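Uncharacterized protein lp_2219 (PDB 3HFQ) is of unknown function but belongs to the lactonase family of seven-bladed beta-propellers, so a sugar-lactone hydrolase role is possible though undemonstrated. Local coordinates at residues A[27-32]-A[324-329]. The protein carries 1 engineered substitution. Residues are numbered along the deposited sequence; the frame is centred on the assembly and turned at random.
Sequences AKTLTN and LLQKDV
Gln326 OE1 takes the backbone N-H of Leu30 at 2.8 Å from Leu30 N, in a bond bent to 147° at the hydrogen. The donor lies somewhat tilted from the carbonyl plane of the amide. The same oxygen sits 3.3 Å from Thr29 CA. Gln326 gets there at full stretch: CG is anti to the backbone N (chi1 -177°) and the chain stays extended beyond it, spanning the gap between two strands whose axes, over these short segments, come within 7.2 Å of each other. Next along, Val329 lays both its methyls against the peptide after Leu30, with CG2 3.4 Å from Leu30 O. That methyl also meets Leu30 CD2 at 4.1 Å, and the buried leucine side chain also packs on Ala310 and Val301 of the neighbouring blade. At the outer end Lys28 CB rests 4.3 Å from Leu325 CD1, while Lys28 NZ turns back to Thr25 O.

The two strands run nearly parallel, 23° apart, but belong to different sheets: 29-38 is the edge strand of the blade that 334-339 closes, and 322-330 the edge of the last four-stranded blade. Here, then, neighbouring propeller blades meet by side-chain packing plus one glutamine, which takes up an edge-strand N-H where no backbone-to-backbone bond links the two segments.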
loop_
_atom_site.group_PDB
_atom_site.type_symbol
_atom_site.label_atom_id
_atom_site.label_comp_id
_atom_site.label_asym_id
_atom_site.label_seq_id
_atom_site.Cartn_x
_atom_site.Cartn_y
_atom_site.Cartn_z
ATOM N N ALA A 27 15.763 22.364 2.819
ATOM C CA ALA A 27 15.455 22.809 4.166
ATOM C C ALA A 27 15.263 21.648 5.100
ATOM O O ALA A 27 15.348 21.761 6.305
ATOM C CB ALA A 27 14.216 23.685 4.167
ATOM N N LYS A 28 14.963 20.519 4.503
ATOM C CA LYS A 28 14.810 19.291 5.228
ATOM C C LYS A 28 13.511 19.283 6.039
ATOM O O LYS A 28 13.470 18.858 7.194
ATOM C CB LYS A 28 15.998 19.105 6.159
ATOM C CG LYS A 28 17.361 19.246 5.463
ATOM C CD LYS A 28 17.593 18.149 4.435
ATOM C CE LYS A 28 18.996 18.216 3.840
ATOM N NZ LYS A 28 19.241 17.175 2.802
ATOM N N THR A 29 12.447 19.796 5.436
ATOM C CA THR A 29 11.172 19.935 6.116
ATOM C C THR A 29 10.032 19.214 5.410
ATOM O O THR A 29 10.113 18.873 4.224
ATOM C CB THR A 29 10.793 21.405 6.218
ATOM O OG1 THR A 29 10.763 21.967 4.903
ATOM C CG2 THR A 29 11.815 22.153 7.062
ATOM N N LEU A 30 8.962 18.998 6.164
ATOM C CA LEU A 30 7.755 18.345 5.677
ATOM C C LEU A 30 6.579 19.164 6.196
ATOM O O LEU A 30 6.493 19.440 7.391
ATOM C CB LEU A 30 7.653 16.923 6.225
ATOM C CG LEU A 30 6.339 16.211 5.902
ATOM C CD1 LEU A 30 6.291 15.922 4.410
ATOM C CD2 LEU A 30 6.223 14.921 6.708
ATOM N N THR A 31 5.674 19.548 5.300
ATOM C CA THR A 31 4.509 20.332 5.695
ATOM C C THR A 31 3.219 19.670 5.226
ATOM O O THR A 31 3.228 18.825 4.327
ATOM C CB THR A 31 4.511 21.738 5.053
ATOM O OG1 THR A 31 4.435 21.604 3.629
ATOM C CG2 THR A 31 5.760 22.514 5.418
ATOM N N ASN A 32 2.115 20.046 5.858
ATOM C CA ASN A 32 0.798 19.579 5.451
ATOM C C ASN A 32 0.196 20.912 5.026
ATOM O O ASN A 32 -0.205 21.713 5.869
ATOM C CB ASN A 32 0.006 18.984 6.622
ATOM C CG ASN A 32 -1.434 18.657 6.245
ATOM O OD1 ASN A 32 -2.183 18.081 7.035
ATOM N ND2 ASN A 32 -1.827 19.033 5.031
ATOM N N LEU A 324 16.114 10.430 11.883
ATOM C CA LEU A 324 15.061 11.417 12.078
ATOM C C LEU A 324 15.437 12.843 11.684
ATOM O O LEU A 324 16.524 13.321 12.001
ATOM C CB LEU A 324 14.614 11.402 13.544
ATOM C CG LEU A 324 13.500 12.364 13.965
ATOM C CD1 LEU A 324 12.233 12.052 13.185
ATOM C CD2 LEU A 324 13.248 12.235 15.462
ATOM N N LEU A 325 14.520 13.520 10.995
ATOM C CA LEU A 325 14.726 14.908 10.588
ATOM C C LEU A 325 13.650 15.784 11.214
ATOM O O LEU A 325 13.940 16.832 11.790
ATOM C CB LEU A 325 14.666 15.053 9.063
ATOM C CG LEU A 325 15.904 14.642 8.263
ATOM C CD1 LEU A 325 15.620 14.823 6.775
ATOM C CD2 LEU A 325 17.102 15.498 8.685
ATOM N N GLN A 326 12.399 15.350 11.102
ATOM C CA GLN A 326 11.294 16.119 11.660
ATOM C C GLN A 326 10.135 15.207 12.033
ATOM O O GLN A 326 9.852 14.226 11.343
ATOM C CB GLN A 326 10.828 17.172 10.651
ATOM C CG GLN A 326 9.711 18.087 11.149
ATOM C CD GLN A 326 9.261 19.074 10.087
ATOM O OE1 GLN A 326 9.651 18.970 8.923
ATOM N NE2 GLN A 326 8.428 20.033 10.482
ATOM N N LYS A 327 9.474 15.532 13.136
ATOM C CA LYS A 327 8.338 14.750 13.599
ATOM C C LYS A 327 7.192 15.676 13.967
ATOM O O LYS A 327 7.321 16.901 13.925
ATOM C CB LYS A 327 8.722 13.911 14.823
ATOM C CG LYS A 327 9.077 14.725 16.070
ATOM C CD LYS A 327 9.353 13.817 17.268
ATOM C CE LYS A 327 9.694 14.622 18.522
ATOM N NZ LYS A 327 9.913 13.742 19.708
ATOM N N ASP A 328 6.067 15.072 14.318
ATOM C CA ASP A 328 4.882 15.803 14.723
ATOM C C ASP A 328 4.290 16.767 13.705
ATOM O O ASP A 328 3.792 17.829 14.073
ATOM C CB ASP A 328 5.147 16.529 16.045
ATOM C CG ASP A 328 5.373 15.566 17.192
ATOM O OD1 ASP A 328 4.701 14.513 17.214
ATOM O OD2 ASP A 328 6.208 15.856 18.076
ATOM N N VAL A 329 4.352 16.401 12.427
ATOM C CA VAL A 329 3.746 17.216 11.381
ATOM C C VAL A 329 2.307 16.714 11.381
ATOM O O VAL A 329 2.060 15.534 11.148
ATOM C CB VAL A 329 4.370 16.947 10.001
ATOM C CG1 VAL A 329 3.599 17.713 8.932
ATOM C CG2 VAL A 329 5.836 17.363 10.003
#